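Local atomic coordinates of beta-Ala-His dipeptidase (Homo sapiens, PDB entry 3DLJ), a protein that hydrolyses Xaa-His dipeptides, above all carnosine and anserine, as a secreted, zinc-dependent homodimeric peptidase of the M20 family. Residues F48-A60 with G83-E95. Residues are numbered along the deposited sequence; the frame is centred on the assembly and turned at random.
Sequences FRQELFRMMAVAA and GQSLPIPPVILAE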
ATOM      1  N   PHE A  48      -1.393  -8.885 -19.634  1.00 39.68           N
ATOM      2  CA  PHE A  48      -1.554  -8.675 -18.204  1.00 39.78           C
ATOM      3  C   PHE A  48      -2.927  -8.129 -17.820  1.00 39.84           C
ATOM      4  O   PHE A  48      -3.525  -8.593 -16.847  1.00 39.49           O
ATOM      5  CB  PHE A  48      -0.432  -7.783 -17.653  1.00 39.15           C
ATOM      6  CG  PHE A  48       0.907  -8.456 -17.630  1.00 39.95           C
ATOM      7  CD1 PHE A  48       1.152  -9.526 -16.759  1.00 40.08           C
ATOM      8  CD2 PHE A  48       1.933  -8.031 -18.482  1.00 40.94           C
ATOM      9  CE1 PHE A  48       2.390 -10.165 -16.743  1.00 39.84           C
ATOM     10  CE2 PHE A  48       3.186  -8.654 -18.468  1.00 39.71           C
ATOM     11  CZ  PHE A  48       3.416  -9.720 -17.609  1.00 40.88           C
ATOM     12  N   ARG A  49      -3.425  -7.145 -18.571  1.00 39.57           N
ATOM     13  CA  ARG A  49      -4.758  -6.609 -18.292  1.00 39.04           C
ATOM     14  C   ARG A  49      -5.859  -7.677 -18.422  1.00 38.73           C
ATOM     15  O   ARG A  49      -6.853  -7.632 -17.700  1.00 38.69           O
ATOM     16  CB  ARG A  49      -5.047  -5.403 -19.199  1.00 39.40           C
ATOM     17  CG  ARG A  49      -6.273  -4.595 -18.831  1.00 38.75           C
ATOM     18  CD  ARG A  49      -6.189  -4.114 -17.403  1.00 39.13           C
ATOM     19  NE  ARG A  49      -5.027  -3.252 -17.184  1.00 39.85           N
ATOM     20  CZ  ARG A  49      -5.063  -1.927 -17.237  1.00 38.75           C
ATOM     21  NH1 ARG A  49      -6.195  -1.292 -17.504  1.00 39.76           N
ATOM     22  NH2 ARG A  49      -3.971  -1.240 -17.016  1.00 39.16           N
ATOM     23  N   GLN A  50      -5.694  -8.632 -19.340  1.00 38.56           N
ATOM     24  CA  GLN A  50      -6.642  -9.771 -19.461  1.00 38.38           C
ATOM     25  C   GLN A  50      -6.632 -10.645 -18.171  1.00 37.90           C
ATOM     26  O   GLN A  50      -7.683 -11.068 -17.681  1.00 37.63           O
ATOM     27  CB  GLN A  50      -6.301 -10.619 -20.692  1.00 37.62           C
ATOM     28  CG  GLN A  50      -7.471 -11.420 -21.266  1.00 40.63           C
ATOM     29  N   GLU A  51      -5.434 -10.907 -17.650  1.00 37.52           N
ATOM     30  CA  GLU A  51      -5.231 -11.675 -16.417  1.00 37.86           C
ATOM     31  C   GLU A  51      -5.820 -10.963 -15.198  1.00 37.50           C
ATOM     32  O   GLU A  51      -6.267 -11.581 -14.238  1.00 37.56           O
ATOM     33  CB  GLU A  51      -3.744 -11.934 -16.198  1.00 37.87           C
ATOM     34  CG  GLU A  51      -3.199 -13.088 -16.995  1.00 40.12           C
ATOM     35  CD  GLU A  51      -4.004 -14.344 -16.784  1.00 45.97           C
ATOM     36  OE1 GLU A  51      -3.808 -15.005 -15.736  1.00 50.51           O
ATOM     37  OE2 GLU A  51      -4.844 -14.676 -17.654  1.00 47.82           O
ATOM     38  N   LEU A  52      -5.844  -9.648 -15.265  1.00 37.41           N
ATOM     39  CA  LEU A  52      -6.475  -8.852 -14.235  1.00 36.90           C
ATOM     40  C   LEU A  52      -7.991  -9.007 -14.253  1.00 36.86           C
ATOM     41  O   LEU A  52      -8.606  -9.073 -13.202  1.00 36.95           O
ATOM     42  CB  LEU A  52      -6.032  -7.402 -14.388  1.00 36.24           C
ATOM     43  CG  LEU A  52      -6.423  -6.339 -13.377  1.00 36.89           C
ATOM     44  CD1 LEU A  52      -6.329  -6.785 -11.890  1.00 35.80           C
ATOM     45  CD2 LEU A  52      -5.573  -5.102 -13.675  1.00 35.01           C
ATOM     46  N   PHE A  53      -8.588  -9.074 -15.448  1.00 37.20           N
ATOM     47  CA  PHE A  53     -10.032  -9.291 -15.600  1.00 37.26           C
ATOM     48  C   PHE A  53     -10.435 -10.685 -15.132  1.00 37.40           C
ATOM     49  O   PHE A  53     -11.518 -10.864 -14.572  1.00 37.98           O
ATOM     50  CB  PHE A  53     -10.461  -9.121 -17.068  1.00 37.54           C
ATOM     51  CG  PHE A  53     -10.878  -7.711 -17.437  1.00 36.98           C
ATOM     52  CD1 PHE A  53      -9.926  -6.722 -17.656  1.00 35.66           C
ATOM     53  CD2 PHE A  53     -12.229  -7.393 -17.581  1.00 36.35           C
ATOM     54  CE1 PHE A  53     -10.314  -5.422 -18.001  1.00 37.45           C
ATOM     55  CE2 PHE A  53     -12.629  -6.111 -17.929  1.00 36.82           C
ATOM     56  CZ  PHE A  53     -11.680  -5.122 -18.139  1.00 37.09           C
ATOM     57  N   ARG A  54      -9.579 -11.671 -15.398  1.00 37.12           N
ATOM     58  CA  ARG A  54      -9.834 -13.045 -14.979  1.00 37.00           C
ATOM     59  C   ARG A  54      -9.812 -13.167 -13.455  1.00 36.04           C
ATOM     60  O   ARG A  54     -10.624 -13.882 -12.891  1.00 35.70           O
ATOM     61  CB  ARG A  54      -8.823 -14.003 -15.581  1.00 37.28           C
ATOM     62  CG  ARG A  54      -9.274 -15.435 -15.439  1.00 40.80           C
ATOM     63  CD  ARG A  54      -8.429 -16.366 -16.258  1.00 44.82           C
ATOM     64  NE  ARG A  54      -7.083 -16.440 -15.709  1.00 45.69           N
ATOM     65  CZ  ARG A  54      -6.690 -17.312 -14.793  1.00 47.15           C
ATOM     66  NH1 ARG A  54      -5.432 -17.272 -14.385  1.00 49.25           N
ATOM     67  NH2 ARG A  54      -7.538 -18.217 -14.281  1.00 48.00           N
ATOM     68  N   MET A  55      -8.885 -12.448 -12.821  1.00 35.38           N
ATOM     69  CA  MET A  55      -8.786 -12.317 -11.369  1.00 34.93           C
ATOM     70  C   MET A  55     -10.082 -11.803 -10.735  1.00 34.92           C
ATOM     71  O   MET A  55     -10.604 -12.404  -9.800  1.00 34.63           O
ATOM     72  CB  MET A  55      -7.606 -11.389 -10.996  1.00 34.78           C
ATOM     73  CG  MET A  55      -7.276 -11.295  -9.487  1.00 34.11           C
ATOM     74  SD  MET A  55      -6.621 -12.791  -8.709  1.00 33.68           S
ATOM     75  CE  MET A  55      -8.146 -13.639  -8.153  1.00 30.25           C
ATOM     76  N   MET A  56     -10.590 -10.677 -11.233  1.00 35.17           N
ATOM     77  CA  MET A  56     -11.858 -10.130 -10.758  1.00 34.94           C
ATOM     78  C   MET A  56     -12.986 -11.130 -10.941  1.00 34.96           C
ATOM     79  O   MET A  56     -13.864 -11.226 -10.088  1.00 36.24           O
ATOM     80  CB  MET A  56     -12.173  -8.803 -11.458  1.00 34.76           C
ATOM     81  CG  MET A  56     -11.044  -7.754 -11.291  1.00 36.01           C
ATOM     82  SD  MET A  56     -10.466  -7.634  -9.586  1.00 38.72           S
ATOM     83  CE  MET A  56     -11.839  -6.767  -8.824  1.00 33.97           C
ATOM     84  N   ALA A  57     -12.963 -11.884 -12.044  1.00 34.60           N
ATOM     85  CA  ALA A  57     -13.979 -12.916 -12.304  1.00 33.53           C
ATOM     86  C   ALA A  57     -13.888 -14.104 -11.342  1.00 33.00           C
ATOM     87  O   ALA A  57     -14.914 -14.623 -10.873  1.00 32.82           O
ATOM     88  CB  ALA A  57     -13.893 -13.380 -13.762  1.00 33.78           C
ATOM     89  N   VAL A  58     -12.663 -14.525 -11.034  1.00 33.05           N
ATOM     90  CA  VAL A  58     -12.419 -15.600 -10.060  1.00 33.70           C
ATOM     91  C   VAL A  58     -12.900 -15.219  -8.639  1.00 34.51           C
ATOM     92  O   VAL A  58     -13.539 -16.034  -7.942  1.00 33.99           O
ATOM     93  CB  VAL A  58     -10.922 -16.021 -10.049  1.00 34.11           C
ATOM     94  CG1 VAL A  58     -10.585 -16.907  -8.814  1.00 32.91           C
ATOM     95  CG2 VAL A  58     -10.570 -16.748 -11.347  1.00 33.22           C
ATOM     96  N   ALA A  59     -12.595 -13.980  -8.239  1.00 35.07           N
ATOM     97  CA  ALA A  59     -13.088 -13.383  -6.990  1.00 35.77           C
ATOM     98  C   ALA A  59     -14.622 -13.207  -6.941  1.00 36.14           C
ATOM     99  O   ALA A  59     -15.240 -13.492  -5.918  1.00 35.84           O
ATOM    100  CB  ALA A  59     -12.385 -12.045  -6.727  1.00 34.97           C
ATOM    101  N   ALA A  60     -15.229 -12.738  -8.035  1.00 36.86           N
ATOM    102  CA  ALA A  60     -16.693 -12.602  -8.113  1.00 37.22           C
ATOM    103  C   ALA A  60     -17.349 -13.946  -7.916  1.00 37.98           C
ATOM    104  O   ALA A  60     -18.374 -14.047  -7.233  1.00 38.09           O
ATOM    105  CB  ALA A  60     -17.116 -12.029  -9.449  1.00 37.27           C
ATOM    106  N   GLY A  83      -1.477   8.098 -27.343  1.00 56.70           N
ATOM    107  CA  GLY A  83      -2.892   8.421 -27.170  1.00 56.73           C
ATOM    108  C   GLY A  83      -3.815   7.205 -27.163  1.00 56.81           C
ATOM    109  O   GLY A  83      -4.922   7.245 -27.730  1.00 56.72           O
ATOM    110  N   GLN A  84      -3.374   6.131 -26.501  1.00 56.43           N
ATOM    111  CA  GLN A  84      -4.107   4.857 -26.520  1.00 55.88           C
ATOM    112  C   GLN A  84      -4.882   4.587 -25.215  1.00 55.26           C
ATOM    113  O   GLN A  84      -4.764   5.342 -24.246  1.00 55.72           O
ATOM    114  CB  GLN A  84      -3.153   3.701 -26.854  1.00 56.19           C
ATOM    115  N   SER A  85      -5.685   3.526 -25.195  1.00 53.86           N
ATOM    116  CA  SER A  85      -6.433   3.169 -23.987  1.00 52.23           C
ATOM    117  C   SER A  85      -6.435   1.663 -23.673  1.00 51.42           C
ATOM    118  O   SER A  85      -5.983   0.853 -24.483  1.00 51.08           O
ATOM    119  CB  SER A  85      -7.868   3.717 -24.051  1.00 52.07           C
ATOM    120  OG  SER A  85      -8.711   2.879 -24.813  1.00 50.81           O
ATOM    121  N   LEU A  86      -6.931   1.326 -22.480  1.00 50.11           N
ATOM    122  CA  LEU A  86      -7.108  -0.062 -22.003  1.00 48.96           C
ATOM    123  C   LEU A  86      -8.392  -0.128 -21.176  1.00 47.63           C
ATOM    124  O   LEU A  86      -8.727   0.850 -20.496  1.00 47.64           O
ATOM    125  CB  LEU A  86      -5.933  -0.492 -21.111  1.00 48.68           C
ATOM    126  CG  LEU A  86      -4.660  -1.080 -21.725  1.00 48.81           C
ATOM    127  CD1 LEU A  86      -3.605  -1.221 -20.651  1.00 48.65           C
ATOM    128  CD2 LEU A  86      -4.905  -2.418 -22.429  1.00 48.63           C
ATOM    129  N   PRO A  87      -9.102  -1.272 -21.212  1.00 46.40           N
ATOM    130  CA  PRO A  87     -10.251  -1.453 -20.313  1.00 45.53           C
ATOM    131  C   PRO A  87      -9.805  -1.521 -18.860  1.00 44.20           C
ATOM    132  O   PRO A  87      -8.773  -2.117 -18.570  1.00 44.01           O
ATOM    133  CB  PRO A  87     -10.832  -2.806 -20.730  1.00 45.10           C
ATOM    134  CG  PRO A  87     -10.197  -3.135 -22.016  1.00 46.11           C
ATOM    135  CD  PRO A  87      -8.885  -2.455 -22.060  1.00 46.69           C
ATOM    136  N   ILE A  88     -10.570  -0.897 -17.971  1.00 43.26           N
ATOM    137  CA  ILE A  88     -10.363  -1.034 -16.526  1.00 42.45           C
ATOM    138  C   ILE A  88     -11.111  -2.290 -16.073  1.00 41.92           C
ATOM    139  O   ILE A  88     -12.226  -2.549 -16.565  1.00 42.20           O
ATOM    140  CB  ILE A  88     -10.878   0.210 -15.762  1.00 42.28           C
ATOM    141  CG1 ILE A  88     -10.135   1.472 -16.220  1.00 43.16           C
ATOM    142  CG2 ILE A  88     -10.723   0.065 -14.263  1.00 40.91           C
ATOM    143  CD1 ILE A  88     -11.003   2.738 -16.120  1.00 42.66           C
ATOM    144  N   PRO A  89     -10.482  -3.107 -15.186  1.00 40.92           N
ATOM    145  CA  PRO A  89     -11.148  -4.243 -14.541  1.00 39.94           C
ATOM    146  C   PRO A  89     -12.365  -3.837 -13.712  1.00 39.33           C
ATOM    147  O   PRO A  89     -12.338  -2.773 -13.075  1.00 39.42           O
ATOM    148  CB  PRO A  89     -10.055  -4.812 -13.618  1.00 39.57           C
ATOM    149  CG  PRO A  89      -9.090  -3.714 -13.449  1.00 40.51           C
ATOM    150  CD  PRO A  89      -9.061  -3.053 -14.796  1.00 40.40           C
ATOM    151  N   PRO A  90     -13.417  -4.687 -13.702  1.00 38.24           N
ATOM    152  CA  PRO A  90     -14.627  -4.353 -12.963  1.00 37.66           C
ATOM    153  C   PRO A  90     -14.356  -4.227 -11.481  1.00 36.97           C
ATOM    154  O   PRO A  90     -13.361  -4.765 -10.976  1.00 37.22           O
ATOM    155  CB  PRO A  90     -15.579  -5.532 -13.252  1.00 37.55           C
ATOM    156  CG  PRO A  90     -14.702  -6.658 -13.652  1.00 38.04           C
ATOM    157  CD  PRO A  90     -13.539  -5.991 -14.382  1.00 38.63           C
ATOM    158  N   VAL A  91     -15.203  -3.471 -10.800  1.00 35.92           N
ATOM    159  CA  VAL A  91     -15.123  -3.402  -9.365  1.00 35.40           C
ATOM    160  C   VAL A  91     -16.195  -4.362  -8.836  1.00 35.49           C
ATOM    161  O   VAL A  91     -17.339  -4.338  -9.292  1.00 35.09           O
ATOM    162  CB  VAL A  91     -15.305  -1.970  -8.832  1.00 34.96           C
ATOM    163  CG1 VAL A  91     -15.541  -1.998  -7.334  1.00 33.90           C
ATOM    164  CG2 VAL A  91     -14.056  -1.113  -9.146  1.00 33.26           C
ATOM    165  N   ILE A  92     -15.805  -5.234  -7.909  1.00 35.40           N
ATOM    166  CA  ILE A  92     -16.782  -6.065  -7.249  1.00 34.90           C
ATOM    167  C   ILE A  92     -17.432  -5.270  -6.139  1.00 34.65           C
ATOM    168  O   ILE A  92     -16.744  -4.699  -5.291  1.00 34.40           O
ATOM    169  CB  ILE A  92     -16.171  -7.361  -6.700  1.00 35.65           C
ATOM    170  CG1 ILE A  92     -15.745  -8.250  -7.867  1.00 35.90           C
ATOM    171  CG2 ILE A  92     -17.176  -8.078  -5.749  1.00 33.84           C
ATOM    172  CD1 ILE A  92     -14.953  -9.443  -7.448  1.00 38.38           C
ATOM    173  N   LEU A  93     -18.764  -5.212  -6.190  1.00 34.28           N
ATOM    174  CA  LEU A  93     -19.576  -4.680  -5.105  1.00 34.30           C
ATOM    175  C   LEU A  93     -20.507  -5.776  -4.617  1.00 34.51           C
ATOM    176  O   LEU A  93     -21.530  -6.046  -5.260  1.00 34.56           O
ATOM    177  CB  LEU A  93     -20.386  -3.471  -5.573  1.00 33.85           C
ATOM    178  CG  LEU A  93     -19.652  -2.165  -5.911  1.00 32.60           C
ATOM    179  CD1 LEU A  93     -20.687  -1.116  -6.276  1.00 30.77           C
ATOM    180  CD2 LEU A  93     -18.819  -1.687  -4.746  1.00 29.92           C
ATOM    181  N   ALA A  94     -20.153  -6.395  -3.487  1.00 34.74           N
ATOM    182  CA  ALA A  94     -20.845  -7.599  -2.991  1.00 35.21           C
ATOM    183  C   ALA A  94     -21.433  -7.430  -1.590  1.00 35.94           C
ATOM    184  O   ALA A  94     -20.836  -6.764  -0.744  1.00 35.75           O
ATOM    185  CB  ALA A  94     -19.898  -8.791  -3.025  1.00 35.12           C
ATOM    186  N   GLU A  95     -22.614  -8.017  -1.357  1.00 36.88           N
ATOM    187  CA  GLU A  95     -23.238  -8.025  -0.028  1.00 37.48           C
ATOM    188  C   GLU A  95     -23.572  -9.447   0.440  1.00 37.27           C
ATOM    189  O   GLU A  95     -24.180 -10.225  -0.288  1.00 37.25           O
ATOM    190  CB  GLU A  95     -24.458  -7.060   0.068  1.00 37.28           C
ATOM    191  CG  GLU A  95     -25.852  -7.617  -0.262  1.00 38.12           C
ATOM    192  CD  GLU A  95     -26.988  -6.565  -0.186  1.00 38.77           C
ATOM    193  OE1 GLU A  95     -27.677  -6.317  -1.204  1.00 38.26           O
ATOM    194  OE2 GLU A  95     -27.214  -5.992   0.901  1.00 41.93           O
TER
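Pro-89 sits in the middle of this contact, wedged against one side of helix 48-60 by Leu-52, Phe-53 and Met-56. Its CA lies over one face of the Phe-53 ring, 3.9 Å from the centroid, a CH-pi contact displaced toward the rim. Its ring meets the other two side chains, with CG 3.7 Å from CG of Leu-52 and CB resting on CG of Met-56. The Met-56 chain is bent at both chi2 and chi3, which brings CE to 3.3 Å from the carbonyl O of Pro-90. Further along, Ile-92 points toward the helix; with CG1 anti to its carbonyl carbon (chi1 -68°), CD1 reaches the backbone between Met-56 and Ala-60 and packs against CB of Ala-59 at 3.7 Å.

The outer margin is more open to solvent: Phe-53 is partly exposed, and its CZ meets CB of the exposed Pro-87 at 3.6 Å. Arg-49, by contrast, is buried and makes the one hydrogen bond between the segments: NH1 donates to Pro-87 O (2.9 Å), approaching from above the carbonyl plane, while CD1 of Leu-86 covers a guanidinium face. NH1 also bonds Gln-78 on the neighbouring strand 77-79. A leucine in place of Arg-49 would probably leave Pro-87 O and Gln-78 OE1 without this shared donor, and Leu-86 CD1 without the flat face it rests on.

The side chain of Leu-52 lies about 4 Å from that of Asp-112, probably an active-site residue. Segment 48-60 runs within 9° of parallel to strand 91-95, its helix covering the mixed sheet in the alpha/beta catalytic domain of M20 zinc peptidases.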